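Local structure of putative cell invasion protein with MAC/Perforin domain (Bacteroides thetaiotaomicron VPI-5482, 3KK7) at residues Q25-N28 against P32-W35; A195-S200 against E353-R358; P398-N401 against K407-F410; N401-D406 against D507-A512; S444-L449 against L516-G521. The protein is of unproven function but belongs to the membrane-attack complex/perforin family and may act on cell membranes, possibly during cell invasion. All coordinates share one frame; numbering follows the deposited sequence.

Contact 1 (Q25-N28 against P32-W35); sequences QERN and PRVW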
# COMPACT_ATOMS: atom_id res chain seq x y z
N GLN A 25 2.41 7.86 -35.92
CA GLN A 25 0.95 7.89 -36.02
C GLN A 25 0.42 8.85 -34.96
O GLN A 25 0.73 8.70 -33.78
CB GLN A 25 0.35 6.48 -35.84
CG GLN A 25 -1.13 6.43 -35.45
CD GLN A 25 -1.74 5.02 -35.51
OE1 GLN A 25 -1.92 4.47 -36.58
NE2 GLN A 25 -2.07 4.45 -34.35
N GLU A 26 -0.36 9.85 -35.39
CA GLU A 26 -1.05 10.73 -34.44
C GLU A 26 -2.10 9.85 -33.75
O GLU A 26 -2.63 8.92 -34.37
CB GLU A 26 -1.76 11.90 -35.15
CG GLU A 26 -0.91 12.81 -36.07
CD GLU A 26 -0.26 13.99 -35.34
OE1 GLU A 26 0.51 13.76 -34.37
OE2 GLU A 26 -0.50 15.15 -35.78
N ARG A 27 -2.40 10.12 -32.49
CA ARG A 27 -3.53 9.45 -31.87
C ARG A 27 -4.78 9.76 -32.70
O ARG A 27 -5.07 10.94 -32.98
CB ARG A 27 -3.73 9.93 -30.43
CG ARG A 27 -5.00 9.41 -29.75
CD ARG A 27 -5.10 9.92 -28.31
NE ARG A 27 -6.39 9.57 -27.70
CZ ARG A 27 -6.70 8.36 -27.26
NH1 ARG A 27 -5.82 7.36 -27.32
NH2 ARG A 27 -7.90 8.14 -26.76
N ASN A 28 -5.49 8.72 -33.12
CA ASN A 28 -6.72 8.92 -33.87
C ASN A 28 -7.61 9.96 -33.17
O ASN A 28 -8.02 9.79 -32.02
CB ASN A 28 -7.46 7.61 -34.06
CG ASN A 28 -8.65 7.75 -34.99
OD1 ASN A 28 -9.56 8.53 -34.74
ND2 ASN A 28 -8.64 6.98 -36.06
N PRO A 32 -11.84 9.56 -27.67
CA PRO A 32 -11.87 10.56 -26.58
C PRO A 32 -10.49 10.69 -25.90
O PRO A 32 -9.59 9.91 -26.16
CB PRO A 32 -12.94 10.04 -25.61
CG PRO A 32 -13.41 8.70 -26.14
CD PRO A 32 -12.52 8.30 -27.30
N ARG A 33 -10.33 11.73 -25.08
CA ARG A 33 -9.14 11.94 -24.27
C ARG A 33 -9.47 11.72 -22.81
O ARG A 33 -9.36 12.64 -22.01
CB ARG A 33 -8.61 13.35 -24.45
CG ARG A 33 -8.32 13.67 -25.89
CD ARG A 33 -7.19 14.67 -26.04
NE ARG A 33 -6.43 14.33 -27.24
CZ ARG A 33 -5.24 13.74 -27.27
NH1 ARG A 33 -4.57 13.44 -26.16
NH2 ARG A 33 -4.69 13.48 -28.46
N VAL A 34 -9.92 10.52 -22.46
CA VAL A 34 -10.30 10.25 -21.09
C VAL A 34 -9.49 9.07 -20.56
O VAL A 34 -9.62 7.94 -21.03
CB VAL A 34 -11.82 10.04 -20.93
CG1 VAL A 34 -12.16 9.84 -19.47
CG2 VAL A 34 -12.57 11.24 -21.44
N TRP A 35 -8.66 9.38 -19.57
CA TRP A 35 -7.75 8.41 -18.99
C TRP A 35 -8.26 7.87 -17.65
O TRP A 35 -7.71 6.88 -17.14
CB TRP A 35 -6.34 9.00 -18.82
CG TRP A 35 -5.93 10.00 -19.87
CD1 TRP A 35 -5.43 11.24 -19.65
CD2 TRP A 35 -6.01 9.84 -21.29
NE1 TRP A 35 -5.18 11.86 -20.84
CE2 TRP A 35 -5.53 11.02 -21.87
CE3 TRP A 35 -6.43 8.80 -22.13
CZ2 TRP A 35 -5.46 11.22 -23.25
CZ3 TRP A 35 -6.36 9.00 -23.51
CH2 TRP A 35 -5.88 10.20 -24.05
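Hydrogen bonding draws the extended side chain of Arg-27 to the backbone of Pro-32. Its NH2 donates to Pro-32 O, although the 2.5 Å between Arg-27 NH2 and Pro-32 O is doubtfully short. The donor lies nearly along the C=O axis, and the oxygen lies in the guanidinium plane. CG is anti to the backbone N (chi1 172°) and the chain stays straight as far as NE, which carries the guanidinium to the carbonyl.

Packing adds a second hold. Trp-35 brings the rim of its indole over one guanidinium face, with CH2 3.6 Å above the plane and the two planes 78° apart, so the ring presents its edge. Arg-33 slides past in the opposite direction and packs NH2 against the Arg-27 methylene, 3.6 Å from Arg-27 CD.

Charge is the third element. Arg-27 NE and Arg-33 NH2 are 4.3 Å apart, and the salt bridge from Arg-33 NH1 to Glu-374 probably eases this approach of like charges.

Arg-27 also gives NH1 to Ala-512 O and NH2 to Asp-511 O. An arginine thus donates to carbonyls at the C-terminal end of short helix 508-512, tying the loop after strand 22-25 to that helix.

Contact 2 (A195-S200 against E353-R358); sequences ALYNSS and ENFKQR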
# COMPACT_ATOMS: atom_id res chain seq x y z
N ALA A 195 -11.28 1.49 -7.88
CA ALA A 195 -10.12 2.36 -7.63
C ALA A 195 -8.92 1.81 -8.36
O ALA A 195 -8.10 2.57 -8.89
CB ALA A 195 -9.86 2.48 -6.16
N LEU A 196 -8.86 0.49 -8.46
CA LEU A 196 -7.76 -0.21 -9.13
C LEU A 196 -7.66 0.15 -10.61
O LEU A 196 -6.57 0.38 -11.11
CB LEU A 196 -7.93 -1.72 -8.98
CG LEU A 196 -6.70 -2.63 -9.00
CD1 LEU A 196 -5.74 -2.28 -7.82
CD2 LEU A 196 -7.15 -4.12 -8.95
N TYR A 197 -8.80 0.20 -11.29
CA TYR A 197 -8.81 0.52 -12.71
C TYR A 197 -9.20 1.94 -13.09
O TYR A 197 -8.95 2.33 -14.21
CB TYR A 197 -9.70 -0.48 -13.48
CG TYR A 197 -8.99 -1.79 -13.70
CD1 TYR A 197 -8.05 -1.92 -14.70
CD2 TYR A 197 -9.22 -2.87 -12.86
CE1 TYR A 197 -7.35 -3.09 -14.87
CE2 TYR A 197 -8.54 -4.05 -13.03
CZ TYR A 197 -7.61 -4.16 -14.04
OH TYR A 197 -6.92 -5.34 -14.23
N ASN A 198 -9.79 2.72 -12.20
CA ASN A 198 -10.28 4.05 -12.59
C ASN A 198 -9.56 5.23 -11.96
O ASN A 198 -9.91 6.36 -12.22
CB ASN A 198 -11.78 4.16 -12.36
CG ASN A 198 -12.56 3.19 -13.22
OD1 ASN A 198 -12.24 2.98 -14.39
ND2 ASN A 198 -13.58 2.59 -12.65
N SER A 199 -8.55 4.95 -11.16
CA SER A 199 -7.71 5.98 -10.60
C SER A 199 -6.28 5.43 -10.64
O SER A 199 -6.05 4.28 -11.05
CB SER A 199 -8.17 6.35 -9.17
OG SER A 199 -7.95 5.31 -8.24
N SER A 200 -5.32 6.27 -10.26
CA SER A 200 -3.93 5.88 -10.25
C SER A 200 -3.66 5.19 -8.94
O SER A 200 -4.38 5.38 -7.98
CB SER A 200 -3.01 7.09 -10.39
OG SER A 200 -3.11 7.95 -9.27
N GLU A 353 0.51 -7.90 -12.41
CA GLU A 353 1.96 -7.67 -12.25
C GLU A 353 2.36 -6.19 -12.13
O GLU A 353 3.11 -5.80 -11.25
CB GLU A 353 2.71 -8.26 -13.46
CG GLU A 353 3.96 -9.06 -13.11
CD GLU A 353 3.66 -10.19 -12.13
OE1 GLU A 353 2.81 -11.08 -12.43
OE2 GLU A 353 4.28 -10.13 -11.03
N ASN A 354 1.86 -5.38 -13.06
CA ASN A 354 2.22 -3.96 -13.11
C ASN A 354 1.64 -3.15 -11.97
O ASN A 354 2.29 -2.21 -11.51
CB ASN A 354 1.87 -3.30 -14.45
CG ASN A 354 0.44 -3.57 -14.90
OD1 ASN A 354 -0.11 -4.66 -14.66
ND2 ASN A 354 -0.15 -2.61 -15.59
N PHE A 355 0.45 -3.52 -11.50
CA PHE A 355 -0.12 -2.81 -10.35
C PHE A 355 0.61 -3.20 -9.08
O PHE A 355 0.87 -2.37 -8.20
CB PHE A 355 -1.61 -3.07 -10.18
CG PHE A 355 -2.45 -2.66 -11.37
CD1 PHE A 355 -1.93 -1.89 -12.41
CD2 PHE A 355 -3.80 -3.02 -11.41
CE1 PHE A 355 -2.73 -1.52 -13.47
CE2 PHE A 355 -4.61 -2.65 -12.47
CZ PHE A 355 -4.09 -1.91 -13.50
N LYS A 356 0.97 -4.47 -8.99
CA LYS A 356 1.71 -4.97 -7.86
C LYS A 356 2.99 -4.18 -7.71
O LYS A 356 3.25 -3.59 -6.67
CB LYS A 356 1.98 -6.47 -8.04
CG LYS A 356 0.75 -7.37 -7.78
CD LYS A 356 0.96 -8.79 -8.28
CE LYS A 356 1.71 -9.66 -7.30
NZ LYS A 356 0.78 -10.13 -6.22
N GLN A 357 3.76 -4.15 -8.79
CA GLN A 357 5.03 -3.45 -8.81
C GLN A 357 4.88 -1.95 -8.52
O GLN A 357 5.64 -1.37 -7.74
CB GLN A 357 5.69 -3.67 -10.17
CG GLN A 357 7.16 -3.22 -10.31
CD GLN A 357 8.04 -3.80 -9.23
OE1 GLN A 357 7.78 -4.91 -8.74
NE2 GLN A 357 9.07 -3.05 -8.82
N ARG A 358 3.87 -1.32 -9.11
CA ARG A 358 3.64 0.11 -8.91
C ARG A 358 3.28 0.46 -7.46
O ARG A 358 3.74 1.48 -6.96
CB ARG A 358 2.58 0.64 -9.87
CG ARG A 358 2.42 2.15 -9.81
CD ARG A 358 1.76 2.75 -11.02
NE ARG A 358 2.64 2.66 -12.18
CZ ARG A 358 3.67 3.46 -12.43
NH1 ARG A 358 3.96 4.46 -11.63
NH2 ARG A 358 4.42 3.27 -13.52
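The carbonyl O of Ala-195, at the helix end that brings Leu-196 and Tyr-197 against Phe-355, is gripped twice by one residue. Ser-199 OG donates to Ala-195 O at 2.8 Å, in the carbonyl plane and on a lone pair, while Ser-199 N makes a weak bond to the same Ala-195 O at 3.3 Å. A small hydroxyl residue suits this place, where the chain leaves the helix.

The contact itself is apolar. Phe-355 has CG anti to its carbonyl carbon (chi1 -60°), which sends the ring across to Tyr-197. It turns its edge to one face of the tyrosine, a T-shaped pair with centroids 5.3 Å apart and planes at 66°. The CE2-CZ edge does the touching, Phe-355 CE2 lying 3.7 Å from Tyr-197 CE1. Leu-196 meets the same phenylalanine on another flank, its CG 3.8 Å from Phe-355 CD2.

Tyr-197 can line a buried apolar contact because its OH is satisfied by Glu-352, just before the second helix. Met-201 and Ile-350 also pack on Phe-355. This is T-shaped aromatic packing between the C-terminal turn of helix 190-198 and the first turn of helix 353-363, within the MACPF domain.

Contact 3 (P398-N401 against K407-F410); sequences PVLN and KLIF
Val-399 and Ile-409 stand side by side and point the same way, as do Leu-400 with Leu-408 and Asn-401 with Lys-407; the two leucines lie on one face of the sheet, the other two pairs on its other face. Val-399 CG2 lies 3.9 Å from Ile-409 CG1, the branched side chains of a non-hydrogen-bonded pair. The leucine pair is hydrogen-bonded through Leu-408 N to Leu-400 O (2.8 Å) and Leu-400 N to Leu-408 O (3.0 Å). Leu-400 CD2 lies 4.1 Å from Leu-408 CD1. Branched aliphatic side chains suit a buried strand pair, filling both faces.

At the turn end the partners become polar. Lys-407 bends at chi2 and chi4, which carries NZ beside the amide, where it donates to a lone pair of Asn-401 OD1 at 3.0 Å. The ammonium also forms a salt bridge with Glu-378, and Asn-401 ND2 donates to that same carboxylate, so both ends of the amide are held and its rotation is probably fixed.

At the far end Pro-398 and Phe-410 cross at about a right angle: Pro-398 CG meets Phe-410 CB at 3.8 Å, and Phe-410 CZ lies 4.0 Å from Leu-400 CB. Phe-410 N bonds to Pro-398 O; proline, lacking an N-H, still serves here as acceptor. Flanked by strands 376-386 and 468-472, this is a classic antiparallel beta hairpin inside the sheet of the D2 domain.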
# COMPACT_ATOMS: atom_id res chain seq x y z
N PRO A 398 8.81 -2.27 -29.88
CA PRO A 398 7.67 -1.45 -29.49
C PRO A 398 7.43 -1.60 -28.00
O PRO A 398 7.48 -2.72 -27.50
CB PRO A 398 6.52 -2.07 -30.28
CG PRO A 398 6.90 -3.47 -30.49
CD PRO A 398 8.38 -3.55 -30.47
N VAL A 399 7.21 -0.48 -27.31
CA VAL A 399 6.93 -0.50 -25.87
C VAL A 399 5.61 0.21 -25.61
O VAL A 399 5.49 1.41 -25.82
CB VAL A 399 8.07 0.18 -25.06
CG1 VAL A 399 7.74 0.17 -23.58
CG2 VAL A 399 9.40 -0.51 -25.29
N LEU A 400 4.60 -0.52 -25.15
CA LEU A 400 3.32 0.09 -24.78
C LEU A 400 3.44 0.79 -23.43
O LEU A 400 3.74 0.14 -22.43
CB LEU A 400 2.23 -0.96 -24.70
CG LEU A 400 0.85 -0.46 -24.28
CD1 LEU A 400 0.24 0.51 -25.33
CD2 LEU A 400 -0.04 -1.67 -23.99
N ASN A 401 3.25 2.10 -23.42
CA ASN A 401 3.15 2.86 -22.18
C ASN A 401 1.68 2.86 -21.75
O ASN A 401 0.84 3.36 -22.50
CB ASN A 401 3.67 4.30 -22.32
CG ASN A 401 5.21 4.38 -22.20
OD1 ASN A 401 5.74 5.09 -21.35
ND2 ASN A 401 5.92 3.64 -23.07
N LYS A 407 5.83 0.53 -18.60
CA LYS A 407 6.36 0.28 -19.93
C LYS A 407 6.34 -1.22 -20.20
O LYS A 407 7.09 -1.98 -19.60
CB LYS A 407 7.78 0.86 -20.08
CG LYS A 407 7.91 2.28 -19.56
CD LYS A 407 8.90 3.15 -20.31
CE LYS A 407 8.83 4.61 -19.84
NZ LYS A 407 8.67 5.58 -20.96
N LEU A 408 5.46 -1.64 -21.11
CA LEU A 408 5.35 -3.04 -21.50
C LEU A 408 6.12 -3.24 -22.82
O LEU A 408 5.59 -3.03 -23.91
CB LEU A 408 3.88 -3.46 -21.61
CG LEU A 408 2.96 -3.04 -20.43
CD1 LEU A 408 1.51 -3.52 -20.62
CD2 LEU A 408 3.53 -3.57 -19.13
N ILE A 409 7.38 -3.63 -22.67
CA ILE A 409 8.27 -3.91 -23.79
C ILE A 409 7.82 -5.20 -24.46
O ILE A 409 7.76 -6.23 -23.81
CB ILE A 409 9.73 -4.15 -23.29
CG1 ILE A 409 10.22 -3.02 -22.38
CG2 ILE A 409 10.69 -4.27 -24.45
CD1 ILE A 409 11.51 -3.38 -21.64
N PHE A 410 7.50 -5.13 -25.76
CA PHE A 410 7.17 -6.32 -26.58
C PHE A 410 8.47 -6.86 -27.19
O PHE A 410 8.84 -6.51 -28.31
CB PHE A 410 6.22 -5.95 -27.71
CG PHE A 410 4.86 -5.47 -27.28
CD1 PHE A 410 4.52 -5.27 -25.96
CD2 PHE A 410 3.92 -5.15 -28.24
CE1 PHE A 410 3.25 -4.81 -25.62
CE2 PHE A 410 2.66 -4.69 -27.89
CZ PHE A 410 2.33 -4.52 -26.59

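Contact 4 (N401-D406 against D507-A512); sequences NTRQGD and DYIPDA
A hairpin tip of the D2 domain meets a short helix of the D3 domain, through Arg-403 against Tyr-508, Ile-509 and Ala-512. The arginine chain bends at chi3 (-69°), and its CD passes 4.3 Å from Ala-512 CB. Ile-509 lies over one guanidinium face, its CG1 3.6 Å above the plane and toward the rim. Arg-403 NH2 makes a weak bond to Tyr-508 OH, 2.8 Å long but bent to 127° at the hydrogen; the ring and guanidinium planes stand nearly perpendicular.

Stronger holds on these groups lie outside. Arg-403 gives NH1 to Tyr-197 O, NH2 also to Trp-35 O and NE to the C-terminal carboxylate of Leu-541, while Tyr-508 OH bonds to Asn-198. Arginine suits a place where carbonyl oxygens and the terminal carboxylate converge, and the negative carboxylate probably favours the charged guanidinium.

The loop itself is tight. Thr-402 to Gly-405 form a type I turn, closed by Gly-405 N to Thr-402 O (3.0 Å); Thr-402 N to Asp-406 O (2.9 Å) completes the bulge. Thr-402 OG1 accepts from Asp-406 N. Glycine at positive phi (88°) is usual at the bulge position: a type I turn with a G1 bulge, a common hairpin tip.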
# COMPACT_ATOMS: atom_id res chain seq x y z
N ASN A 401 3.25 2.10 -23.42
CA ASN A 401 3.15 2.86 -22.18
C ASN A 401 1.68 2.86 -21.75
O ASN A 401 0.84 3.36 -22.50
CB ASN A 401 3.67 4.30 -22.32
CG ASN A 401 5.21 4.38 -22.20
OD1 ASN A 401 5.74 5.09 -21.35
ND2 ASN A 401 5.92 3.64 -23.07
N THR A 402 1.39 2.30 -20.57
CA THR A 402 0.02 2.17 -20.08
C THR A 402 -0.47 3.47 -19.49
O THR A 402 0.28 4.41 -19.36
CB THR A 402 -0.10 1.04 -19.03
OG1 THR A 402 0.55 1.42 -17.81
CG2 THR A 402 0.50 -0.26 -19.56
N ARG A 403 -1.74 3.51 -19.10
CA ARG A 403 -2.32 4.67 -18.44
C ARG A 403 -1.59 5.03 -17.15
O ARG A 403 -1.48 6.22 -16.76
CB ARG A 403 -3.77 4.39 -18.08
CG ARG A 403 -4.73 4.28 -19.25
CD ARG A 403 -6.18 4.28 -18.74
NE ARG A 403 -6.48 3.05 -18.02
CZ ARG A 403 -7.44 2.90 -17.10
NH1 ARG A 403 -7.60 1.72 -16.51
NH2 ARG A 403 -8.24 3.90 -16.76
N GLN A 404 -1.10 3.99 -16.49
CA GLN A 404 -0.48 4.10 -15.18
C GLN A 404 0.97 4.50 -15.37
O GLN A 404 1.66 4.84 -14.42
CB GLN A 404 -0.59 2.75 -14.45
CG GLN A 404 -2.03 2.23 -14.19
CD GLN A 404 -2.76 1.60 -15.42
OE1 GLN A 404 -2.13 1.22 -16.42
NE2 GLN A 404 -4.09 1.51 -15.33
N GLY A 405 1.43 4.44 -16.61
CA GLY A 405 2.81 4.83 -16.95
C GLY A 405 3.81 3.69 -16.84
O GLY A 405 4.99 3.91 -16.66
N ASP A 406 3.33 2.46 -16.96
CA ASP A 406 4.19 1.28 -16.97
C ASP A 406 4.65 1.11 -18.40
O ASP A 406 3.93 1.49 -19.31
CB ASP A 406 3.39 0.04 -16.52
CG ASP A 406 2.60 0.29 -15.26
OD1 ASP A 406 3.20 0.70 -14.22
OD2 ASP A 406 1.36 0.08 -15.30
N ASP A 507 -15.91 0.60 -21.61
CA ASP A 507 -15.32 0.92 -22.90
C ASP A 507 -14.36 2.13 -22.87
O ASP A 507 -13.43 2.21 -23.68
CB ASP A 507 -16.44 1.10 -23.96
CG ASP A 507 -17.07 -0.24 -24.43
OD1 ASP A 507 -16.59 -1.33 -24.04
OD2 ASP A 507 -18.04 -0.22 -25.21
N TYR A 508 -14.52 3.05 -21.92
CA TYR A 508 -13.60 4.17 -21.86
C TYR A 508 -12.13 3.71 -21.80
O TYR A 508 -11.25 4.40 -22.30
CB TYR A 508 -13.92 5.13 -20.71
CG TYR A 508 -13.06 5.01 -19.44
CD1 TYR A 508 -11.85 5.70 -19.31
CD2 TYR A 508 -13.47 4.24 -18.36
CE1 TYR A 508 -11.09 5.60 -18.14
CE2 TYR A 508 -12.72 4.14 -17.22
CZ TYR A 508 -11.53 4.83 -17.11
OH TYR A 508 -10.79 4.71 -15.95
N ILE A 509 -11.86 2.55 -21.19
CA ILE A 509 -10.49 2.03 -21.07
C ILE A 509 -9.95 1.55 -22.42
O ILE A 509 -8.95 2.08 -22.88
CB ILE A 509 -10.36 0.92 -19.99
CG1 ILE A 509 -10.70 1.48 -18.60
CG2 ILE A 509 -8.92 0.35 -19.97
CD1 ILE A 509 -10.79 0.44 -17.50
N PRO A 510 -10.59 0.56 -23.06
CA PRO A 510 -10.07 0.22 -24.41
C PRO A 510 -9.97 1.43 -25.34
O PRO A 510 -9.06 1.50 -26.17
CB PRO A 510 -11.06 -0.82 -24.96
CG PRO A 510 -12.23 -0.85 -23.97
CD PRO A 510 -11.72 -0.31 -22.65
N ASP A 511 -10.87 2.40 -25.17
CA ASP A 511 -10.85 3.63 -25.98
C ASP A 511 -9.62 4.52 -25.68
O ASP A 511 -9.07 5.15 -26.59
CB ASP A 511 -12.19 4.42 -25.88
CG ASP A 511 -13.26 3.95 -26.92
OD1 ASP A 511 -12.87 3.25 -27.89
OD2 ASP A 511 -14.47 4.28 -26.78
N ALA A 512 -9.18 4.54 -24.43
CA ALA A 512 -7.95 5.23 -24.09
C ALA A 512 -6.77 4.64 -24.87
O ALA A 512 -5.90 5.37 -25.35
CB ALA A 512 -7.71 5.18 -22.64

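Contact 5 (S444-L449 against L516-G521); sequences SKYYQL and LDWVNG
An aromatic cluster of Tyr-446, Tyr-447 and Trp-518 joins a loop of the D2 domain to helix 516-521 of the D3 domain. Tyr-446 and Trp-518 form its T-shaped pair: the tyrosine turns its edge to a face of the indole, with centroids 5.0 Å apart to the five-membered ring and planes at 63°. The nearest ring atoms are the two CD1 atoms, Tyr-446 CD1 standing 3.7 Å from Trp-518 CD1 and close to NE1. Tyr-446 CB sits over the ring-junction side of the same indole, a CH-pi contact 4.2 Å from the centroid of the five-membered ring.

Tyr-447 takes the other end of the indole. It runs along the tryptophan in the same direction and meets it obliquely, with OH 3.9 Å from Trp-518 CZ3. Trp-518 is suited to bridging the two because its long double ring gives one partner to each end; CG is anti to the backbone N (chi1 173°), which swings the indole off the helix toward the loop. Backbone packs here too, Tyr-446 O lying 3.6 Å from Trp-518 CB. The indole NE1 makes a weak hydrogen bond to Glu-476 O.

The loop runs from helix 429-443 into strand 450-454. Tyr-447 touches Ile-377 of strand 376-386 and Phe-501 of strand 499-504, while Val-519 of the helix packs on Tyr-503 of that latter strand.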
# COMPACT_ATOMS: atom_id res chain seq x y z
N SER A 444 -0.34 -0.65 -35.79
CA SER A 444 -1.40 0.25 -36.27
C SER A 444 -2.71 -0.47 -36.62
O SER A 444 -3.78 0.12 -36.57
CB SER A 444 -0.89 1.01 -37.50
OG SER A 444 -1.71 2.10 -37.83
N LYS A 445 -2.62 -1.75 -36.99
CA LYS A 445 -3.81 -2.55 -37.31
C LYS A 445 -4.69 -2.81 -36.08
O LYS A 445 -5.87 -3.09 -36.22
CB LYS A 445 -3.42 -3.92 -37.89
CG LYS A 445 -2.71 -3.95 -39.26
CD LYS A 445 -1.97 -5.31 -39.44
CE LYS A 445 -2.04 -5.90 -40.86
NZ LYS A 445 -1.19 -5.20 -41.84
N TYR A 446 -4.10 -2.71 -34.89
CA TYR A 446 -4.78 -3.05 -33.64
C TYR A 446 -4.93 -1.85 -32.68
O TYR A 446 -5.89 -1.80 -31.91
CB TYR A 446 -4.01 -4.20 -32.95
CG TYR A 446 -3.67 -5.33 -33.91
CD1 TYR A 446 -4.62 -6.29 -34.24
CD2 TYR A 446 -2.42 -5.40 -34.51
CE1 TYR A 446 -4.32 -7.33 -35.15
CE2 TYR A 446 -2.11 -6.43 -35.43
CZ TYR A 446 -3.07 -7.39 -35.74
OH TYR A 446 -2.77 -8.39 -36.64
N TYR A 447 -3.98 -0.91 -32.73
CA TYR A 447 -3.94 0.22 -31.79
C TYR A 447 -4.03 1.53 -32.57
O TYR A 447 -3.29 1.72 -33.54
CB TYR A 447 -2.61 0.26 -31.05
CG TYR A 447 -2.30 -0.89 -30.12
CD1 TYR A 447 -1.66 -2.04 -30.59
CD2 TYR A 447 -2.57 -0.80 -28.77
CE1 TYR A 447 -1.34 -3.09 -29.70
CE2 TYR A 447 -2.25 -1.84 -27.89
CZ TYR A 447 -1.64 -2.97 -28.36
OH TYR A 447 -1.35 -3.96 -27.46
N GLN A 448 -4.90 2.42 -32.11
CA GLN A 448 -5.14 3.73 -32.75
C GLN A 448 -4.61 4.89 -31.90
O GLN A 448 -5.03 6.05 -32.07
CB GLN A 448 -6.63 3.93 -32.97
CG GLN A 448 -7.21 3.15 -34.14
CD GLN A 448 -8.57 3.71 -34.53
OE1 GLN A 448 -9.34 4.16 -33.67
NE2 GLN A 448 -8.86 3.70 -35.82
N LEU A 449 -3.71 4.57 -30.97
CA LEU A 449 -3.12 5.57 -30.09
C LEU A 449 -1.85 6.14 -30.74
O LEU A 449 -1.41 5.65 -31.78
CB LEU A 449 -2.83 4.97 -28.71
CG LEU A 449 -2.34 3.53 -28.53
CD1 LEU A 449 -1.06 3.20 -29.34
CD2 LEU A 449 -2.13 3.27 -27.03
N LEU A 516 -10.62 -0.63 -29.06
CA LEU A 516 -11.96 -1.13 -28.89
C LEU A 516 -12.34 -2.02 -30.06
O LEU A 516 -12.89 -3.10 -29.86
CB LEU A 516 -12.93 0.03 -28.73
CG LEU A 516 -14.38 -0.35 -28.40
CD1 LEU A 516 -14.47 -1.45 -27.31
CD2 LEU A 516 -15.15 0.93 -27.99
N ASP A 517 -12.05 -1.58 -31.28
CA ASP A 517 -12.34 -2.42 -32.45
C ASP A 517 -11.68 -3.76 -32.28
O ASP A 517 -12.35 -4.79 -32.23
CB ASP A 517 -11.85 -1.78 -33.75
CG ASP A 517 -12.74 -0.66 -34.22
OD1 ASP A 517 -13.78 -0.40 -33.57
OD2 ASP A 517 -12.40 -0.03 -35.24
N TRP A 518 -10.36 -3.74 -32.18
CA TRP A 518 -9.59 -4.97 -32.04
C TRP A 518 -10.17 -5.93 -30.99
O TRP A 518 -10.38 -7.11 -31.25
CB TRP A 518 -8.16 -4.63 -31.70
CG TRP A 518 -7.36 -5.83 -31.37
CD1 TRP A 518 -7.42 -7.05 -31.96
CD2 TRP A 518 -6.34 -5.91 -30.37
NE1 TRP A 518 -6.52 -7.90 -31.39
CE2 TRP A 518 -5.83 -7.22 -30.41
CE3 TRP A 518 -5.81 -5.00 -29.45
CZ2 TRP A 518 -4.82 -7.65 -29.56
CZ3 TRP A 518 -4.78 -5.42 -28.61
CH2 TRP A 518 -4.30 -6.74 -28.66
N VAL A 519 -10.43 -5.41 -29.81
CA VAL A 519 -10.90 -6.24 -28.72
C VAL A 519 -12.28 -6.86 -28.99
O VAL A 519 -12.54 -8.00 -28.61
CB VAL A 519 -10.89 -5.45 -27.40
CG1 VAL A 519 -11.66 -6.20 -26.31
CG2 VAL A 519 -9.42 -5.17 -26.97
N ASN A 520 -13.15 -6.11 -29.66
CA ASN A 520 -14.47 -6.62 -30.00
C ASN A 520 -14.38 -7.82 -30.93
O ASN A 520 -15.19 -8.73 -30.85
CB ASN A 520 -15.34 -5.54 -30.65
CG ASN A 520 -15.81 -4.46 -29.68
OD1 ASN A 520 -15.94 -4.67 -28.47
ND2 ASN A 520 -16.08 -3.29 -30.22
N GLY A 521 -13.38 -7.81 -31.82
CA GLY A 521 -13.14 -8.94 -32.72
C GLY A 521 -12.56 -10.17 -32.06
O GLY A 521 -12.72 -11.28 -32.57

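Overall arrangement
Contacts 2, 3 and 4 are buried, whereas contacts 1 and 5 are partly exposed. The interiors of contact 2, inside the MACPF domain, and contact 3, between strands of D2, are mainly apolar. Contacts 4 and 5 both join D2 to D3, the first by a buried polar arginine, the second by aromatic rings nearer the surface; contact 1 relies on a charged arginine. Contacts 3 and 4 share Asn-401, being the stem and tip of one hairpin. The tip bonds to contact 2 through Tyr-197 O and to contact 1 through Trp-35 O. Contact 1 meets contact 4 again at Ala-512 O, and contact 5 through Gln-25 and Ser-444. Contacts 2 and 5 do not touch, their centres about 23 Å apart.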